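Local coordinates for Lin2722 protein (Listeria innocua, PDB 3DS8) that is of unknown function but has an alpha/beta-hydrolase fold and probably acts as a serine hydrolase, at residues Q25-Y30 and I232-Y236. Sequence-based numbering, arbitrary orientation.
Sequences QLMNEY and IEKTY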
loop_
_atom_site.group_PDB
_atom_site.type_symbol
_atom_site.label_atom_id
_atom_site.label_comp_id
_atom_site.label_asym_id
_atom_site.label_seq_id
_atom_site.Cartn_x
_atom_site.Cartn_y
_atom_site.Cartn_z
ATOM N N GLN A 25 2.522 17.214 -0.531
ATOM C CA GLN A 25 1.244 17.627 -1.070
ATOM C C GLN A 25 0.115 17.515 -0.000
ATOM O O GLN A 25 -0.691 18.433 0.161
ATOM C CB GLN A 25 0.905 16.869 -2.343
ATOM C CG GLN A 25 1.607 17.426 -3.572
ATOM C CD GLN A 25 1.125 16.799 -4.866
ATOM O OE1 GLN A 25 1.888 16.073 -5.497
ATOM N NE2 GLN A 25 -0.131 17.002 -5.215
ATOM N N LEU A 26 0.082 16.418 0.730
ATOM C CA LEU A 26 -0.934 16.244 1.772
ATOM C C LEU A 26 -0.788 17.284 2.881
ATOM O O LEU A 26 -1.800 17.818 3.364
ATOM C CB LEU A 26 -0.865 14.851 2.378
ATOM C CG LEU A 26 -1.252 13.704 1.465
ATOM C CD1 LEU A 26 -0.943 12.374 2.169
ATOM C CD2 LEU A 26 -2.706 13.768 1.022
HETATM N N MSE A 27 0.467 17.624 3.253
HETATM C CA MSE A 27 0.712 18.566 4.322
HETATM C C MSE A 27 0.687 20.042 3.897
HETATM O O MSE A 27 0.377 20.917 4.719
HETATM C CB MSE A 27 2.046 18.225 5.024
HETATM C CG MSE A 27 1.900 16.896 5.682
HETATM SE SE MSE A 27 3.516 16.434 6.626
HETATM C CE MSE A 27 3.396 17.729 8.111
ATOM N N ASN A 28 1.034 20.338 2.643
ATOM C CA ASN A 28 1.296 21.719 2.271
ATOM C C ASN A 28 0.248 22.289 1.327
ATOM O O ASN A 28 0.004 23.500 1.323
ATOM C CB ASN A 28 2.699 21.881 1.634
ATOM C CG ASN A 28 3.836 21.522 2.581
ATOM O OD1 ASN A 28 3.653 21.404 3.801
ATOM N ND2 ASN A 28 5.018 21.271 2.007
ATOM N N GLU A 29 -0.317 21.448 0.482
ATOM C CA GLU A 29 -1.268 21.886 -0.529
ATOM C C GLU A 29 -2.682 21.460 -0.250
ATOM O O GLU A 29 -3.566 22.297 -0.146
ATOM C CB GLU A 29 -0.808 21.414 -1.884
ATOM C CG GLU A 29 0.411 22.230 -2.286
ATOM C CD GLU A 29 0.795 21.956 -3.644
ATOM O OE1 GLU A 29 1.713 21.108 -3.807
ATOM O OE2 GLU A 29 0.157 22.582 -4.525
ATOM N N TYR A 30 -2.895 20.168 -0.092
ATOM C CA TYR A 30 -4.203 19.697 0.359
ATOM C C TYR A 30 -4.445 20.152 1.802
ATOM O O TYR A 30 -5.561 20.551 2.136
ATOM C CB TYR A 30 -4.324 18.219 0.278
ATOM C CG TYR A 30 -4.332 17.647 -1.106
ATOM C CD1 TYR A 30 -5.459 17.808 -1.917
ATOM C CD2 TYR A 30 -3.252 16.933 -1.601
ATOM C CE1 TYR A 30 -5.499 17.254 -3.178
ATOM C CE2 TYR A 30 -3.304 16.353 -2.886
ATOM C CZ TYR A 30 -4.437 16.521 -3.649
ATOM O OH TYR A 30 -4.496 15.986 -4.924
ATOM N N ILE A 232 -0.987 10.661 -6.971
ATOM C CA ILE A 232 -1.191 11.485 -5.770
ATOM C C ILE A 232 -2.648 11.958 -5.643
ATOM O O ILE A 232 -3.255 11.905 -4.534
ATOM C CB ILE A 232 -0.188 12.650 -5.719
ATOM C CG1 ILE A 232 1.223 12.048 -5.577
ATOM C CG2 ILE A 232 -0.533 13.557 -4.518
ATOM C CD1 ILE A 232 2.374 13.044 -5.806
ATOM N N GLU A 233 -3.232 12.372 -6.742
ATOM C CA GLU A 233 -4.657 12.777 -6.763
ATOM C C GLU A 233 -5.563 11.610 -6.350
ATOM O O GLU A 233 -6.476 11.784 -5.530
ATOM C CB GLU A 233 -5.055 13.288 -8.140
ATOM C CG GLU A 233 -4.335 14.542 -8.550
ATOM C CD GLU A 233 -4.144 14.664 -10.088
ATOM O OE1 GLU A 233 -4.950 14.089 -10.865
ATOM O OE2 GLU A 233 -3.185 15.346 -10.495
ATOM N N LYS A 234 -5.303 10.424 -6.901
ATOM C CA LYS A 234 -6.180 9.277 -6.605
ATOM C C LYS A 234 -6.039 8.845 -5.133
ATOM O O LYS A 234 -7.023 8.488 -4.481
ATOM C CB LYS A 234 -5.913 8.148 -7.588
ATOM C CG LYS A 234 -7.011 7.093 -7.607
ATOM C CD LYS A 234 -8.252 7.522 -8.328
ATOM C CE LYS A 234 -9.346 6.450 -8.234
ATOM N NZ LYS A 234 -10.658 6.865 -8.840
ATOM N N THR A 235 -4.799 8.891 -4.634
ATOM C CA THR A 235 -4.492 8.550 -3.279
ATOM C C THR A 235 -5.165 9.537 -2.317
ATOM O O THR A 235 -5.795 9.144 -1.337
ATOM C CB THR A 235 -2.945 8.437 -3.060
ATOM O OG1 THR A 235 -2.440 7.354 -3.854
ATOM C CG2 THR A 235 -2.622 8.130 -1.623
ATOM N N TYR A 236 -5.006 10.838 -2.570
ATOM C CA TYR A 236 -5.727 11.822 -1.775
ATOM C C TYR A 236 -7.208 11.527 -1.755
ATOM O O TYR A 236 -7.823 11.500 -0.678
ATOM C CB TYR A 236 -5.490 13.237 -2.303
ATOM C CG TYR A 236 -6.416 14.240 -1.677
ATOM C CD1 TYR A 236 -6.183 14.737 -0.349
ATOM C CD2 TYR A 236 -7.541 14.677 -2.359
ATOM C CE1 TYR A 236 -7.012 15.625 0.212
ATOM C CE2 TYR A 236 -8.413 15.560 -1.778
ATOM C CZ TYR A 236 -8.147 16.033 -0.494
ATOM O OH TYR A 236 -8.995 16.958 0.055
#
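Tyr30 and Tyr236 lay their rings face to face, and their stack lies where helix 20-30 meets helix 229-240; the short segments 25-30 and 232-236 run at 90° to each other, their axes 11.9 Å apart at closest approach. The ring planes are tilted by only 9° and the centroids lie 3.7 Å apart. Registration is not atom on atom: Tyr30 CD1 sits over the centre of the Tyr236 ring, whereas Tyr236 CG comes down near the rim of its partner. Tyr236 CB also reaches over the Tyr30 ring in a CH-pi contact, 4.0 Å from the centroid. Different first torsions bring the faces together: CG of Tyr236 stands opposite its own N (chi1 169°) and CG of Tyr30 opposite its carbonyl carbon, and each swings its ring into the space between the helices.

Aliphatic groups border the pair. Leu26 CD2 meets the Tyr236 ring at its edge, in the ring plane, 3.9 Å from CD1; Ile232 CG2 lies at the edge of the Tyr30 ring. In the alpha/beta-hydrolase fold, helices pack on a central, mostly parallel sheet, and here helix 229-240, near the C-terminal end of the fold, meets the C-terminal part of helix 20-30, which follows the first strand. Thr235 touches Val128 and Ile130 of strand 123-130, and Leu26 rests on Ile61 of strand 61-66.

Helix 20-30 widens at 25-30 into a pi-type turn, where Gln25 O accepts from both Glu29 N and Tyr30 N. Beside the stack, the extended Gln25 side chain crosses Ile232 at about a right angle and sets its amide against CG2, with NE2 3.5 Å from that methyl. Farther out, the Tyr30 hydroxyl reaches the backbone of helix 229-240, with OH 3.7 Å from Glu233 CA.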